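Local coordinates for tubulin-binding cofactor A (Leishmania major, PDB 4CQI), which probably acts early in the tubulin folding pathway, capturing beta-tubulin and stabilising it in a quasi-native conformation, at residues 23-26 / 27-31. Sequence-based numbering, arbitrary orientation.
Sequences PNEK and TLRIK
Glu-25 and Arg-29 sit one helical turn apart on the first turns of helix 23-62 and run side by side on the helix surface. In one of the two conformers modelled for Glu-25, their salt bridge is one-pronged: Arg-29 NH2 reaches Glu-25 OE2 at 2.8 Å, a weak, bent hydrogen bond with an N-H...O angle of 142°. Carboxylate and guanidinium planes are turned 51° apart, so the two groups do not meet as a coplanar pair. The glutamate is stretched out, CG anti to the backbone N (chi1 -176°), while the arginine bends at chi3 and brings its guanidinium back over the preceding turn; Glu-25 O lies over one guanidinium face. Lys-26 runs out on the Ile-30 side, its extended chain bending only at chi4. Its CG lies 4.2 Å from Ile-30 CD1 in a loose aliphatic contact, and Lys-26 O accepts from Ile-30 N at 3.1 Å. At the start of the helix, Pro-23 O accepts twice from Thr-27, from the backbone N at 3.0 Å and from OG1 at 3.1 Å, the donors approaching from opposite faces of the carbonyl plane. In the same conformer, Glu-25 OE2 also takes a hydrogen bond from Asn-108, in the loop before helix 109-125. Leu-28 is buried against Leu-95 and Leu-99 of helix 67-100 and Leu-111 and Leu-112 of helix 109-125, where the start of helix 23-62 packs on the other two helices of the three-helix bundle.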
ATOM      1  N   PRO A  23       6.323  -5.347  24.999  1.00 29.09           N
ATOM      2  CA  PRO A  23       5.435  -4.363  24.345  1.00 26.93           C
ATOM      3  C   PRO A  23       6.052  -3.768  23.084  1.00 24.00           C
ATOM      4  O   PRO A  23       5.304  -3.445  22.146  1.00 22.97           O
ATOM      5  CB  PRO A  23       5.217  -3.294  25.419  1.00 29.09           C
ATOM      6  CG  PRO A  23       6.369  -3.448  26.351  1.00 30.54           C
ATOM      7  CD  PRO A  23       6.787  -4.883  26.325  1.00 30.40           C
ATOM      8  N   ASN A  24       7.382  -3.637  23.037  1.00 22.79           N
ATOM      9  CA  ASN A  24       8.031  -3.141  21.827  1.00 23.54           C
ATOM     10  C   ASN A  24       7.964  -4.150  20.673  1.00 24.14           C
ATOM     11  O   ASN A  24       7.879  -3.776  19.492  1.00 20.12           O
ATOM     12  CB  ASN A  24       9.467  -2.693  22.066  1.00 25.58           C
ATOM     13  CG  ASN A  24      10.356  -3.771  22.665  1.00 27.39           C
ATOM     14  OD1 ASN A  24       9.877  -4.756  23.263  1.00 28.22           O
ATOM     15  ND2 ASN A  24      11.673  -3.567  22.533  1.00 29.06           N
ATOM     16  N   GLU A  25       7.991  -5.441  21.019  1.00 23.72           N
ATOM     17  CA  GLU A  25       7.870  -6.515  20.026  0.50 23.57           C
ATOM     18  C   GLU A  25       6.478  -6.468  19.424  1.00 22.26           C
ATOM     19  O   GLU A  25       6.307  -6.569  18.211  1.00 22.43           O
ATOM     20  CB  GLU A  25       8.125  -7.901  20.672  0.50 24.57           C
ATOM     21  CG  GLU A  25       8.097  -9.055  19.675  0.50 24.63           C
ATOM     22  CD  GLU A  25       8.363 -10.445  20.267  0.50 26.57           C
ATOM     23  OE1 GLU A  25       8.161 -10.688  21.485  0.50 26.68           O
ATOM     24  OE2 GLU A  25       8.748 -11.320  19.472  0.50 27.25           O
ATOM     25  N   LYS A  26       5.479  -6.328  20.295  1.00 22.35           N
ATOM     26  CA  LYS A  26       4.069  -6.314  19.904  1.00 24.30           C
ATOM     27  C   LYS A  26       3.770  -5.127  18.970  1.00 21.99           C
ATOM     28  O   LYS A  26       3.069  -5.267  17.931  1.00 19.84           O
ATOM     29  CB  LYS A  26       3.176  -6.240  21.151  1.00 28.21           C
ATOM     30  CG  LYS A  26       1.689  -6.132  20.862  1.00 33.03           C
ATOM     31  CD  LYS A  26       0.879  -5.710  22.086  1.00 37.90           C
ATOM     32  CE  LYS A  26      -0.584  -5.430  21.729  1.00 39.52           C
ATOM     33  NZ  LYS A  26      -1.432  -6.664  21.800  1.00 44.64           N
ATOM     34  N   THR A  27       4.287  -3.963  19.340  1.00 18.38           N
ATOM     35  CA  THR A  27       4.105  -2.740  18.530  1.00 18.25           C
ATOM     36  C   THR A  27       4.792  -2.895  17.173  1.00 17.99           C
ATOM     37  O   THR A  27       4.199  -2.558  16.114  1.00 17.10           O
ATOM     38  CB  THR A  27       4.610  -1.521  19.309  1.00 18.76           C
ATOM     39  OG1 THR A  27       3.742  -1.345  20.448  1.00 20.82           O
ATOM     40  CG2 THR A  27       4.603  -0.271  18.464  1.00 17.83           C
ATOM     41  N   LEU A  28       6.019  -3.400  17.183  1.00 16.82           N
ATOM     42  CA  LEU A  28       6.742  -3.636  15.923  1.00 18.61           C
ATOM     43  C   LEU A  28       5.956  -4.537  14.969  1.00 19.19           C
ATOM     44  O   LEU A  28       5.856  -4.262  13.765  1.00 17.45           O
ATOM     45  CB  LEU A  28       8.135  -4.191  16.169  1.00 18.91           C
ATOM     46  CG  LEU A  28       9.083  -4.366  14.992  1.00 19.80           C
ATOM     47  CD1 LEU A  28       9.220  -3.079  14.168  1.00 18.41           C
ATOM     48  CD2 LEU A  28      10.472  -4.860  15.456  1.00 18.31           C
ATOM     49  N   ARG A  29       5.415  -5.623  15.516  1.00 20.42           N
ATOM     50  CA  ARG A  29       4.592  -6.561  14.748  1.00 22.22           C
ATOM     51  C   ARG A  29       3.386  -5.875  14.110  1.00 21.07           C
ATOM     52  O   ARG A  29       3.116  -6.069  12.915  1.00 19.94           O
ATOM     53  CB  ARG A  29       4.164  -7.720  15.683  1.00 26.48           C
ATOM     54  CG  ARG A  29       3.641  -8.976  15.021  1.00 35.55           C
ATOM     55  CD  ARG A  29       3.480 -10.096  16.068  1.00 38.05           C
ATOM     56  NE  ARG A  29       4.760 -10.753  16.397  1.00 42.60           N
ATOM     57  CZ  ARG A  29       5.365 -10.769  17.591  1.00 44.63           C
ATOM     58  NH1 ARG A  29       4.828 -10.160  18.654  1.00 53.02           N
ATOM     59  NH2 ARG A  29       6.523 -11.412  17.735  1.00 44.51           N
ATOM     60  N   ILE A  30       2.658  -5.063  14.888  1.00 19.03           N
ATOM     61  CA  ILE A  30       1.507  -4.332  14.391  1.00 19.18           C
ATOM     62  C   ILE A  30       1.914  -3.398  13.261  1.00 18.79           C
ATOM     63  O   ILE A  30       1.222  -3.318  12.237  1.00 17.97           O
ATOM     64  CB  ILE A  30       0.828  -3.509  15.504  1.00 21.45           C
ATOM     65  CG1 ILE A  30       0.141  -4.430  16.527  1.00 23.60           C
ATOM     66  CG2 ILE A  30      -0.184  -2.513  14.923  1.00 22.09           C
ATOM     67  CD1 ILE A  30      -0.071  -3.740  17.874  1.00 23.56           C
ATOM     68  N   LYS A  31       3.010  -2.686  13.453  1.00 16.87           N
ATOM     69  CA  LYS A  31       3.472  -1.750  12.411  1.00 17.15           C
ATOM     70  C   LYS A  31       3.897  -2.486  11.121  1.00 16.34           C
ATOM     71  O   LYS A  31       3.582  -2.029  10.023  1.00 16.17           O
ATOM     72  CB  LYS A  31       4.571  -0.837  12.926  1.00 17.74           C
ATOM     73  CG  LYS A  31       4.155   0.101  14.059  1.00 17.71           C
ATOM     74  CD  LYS A  31       5.308   1.059  14.413  1.00 18.25           C
ATOM     75  CE  LYS A  31       4.886   1.989  15.569  1.00 20.31           C
ATOM     76  NZ  LYS A  31       3.769   2.912  15.222  1.00 18.31           N
TER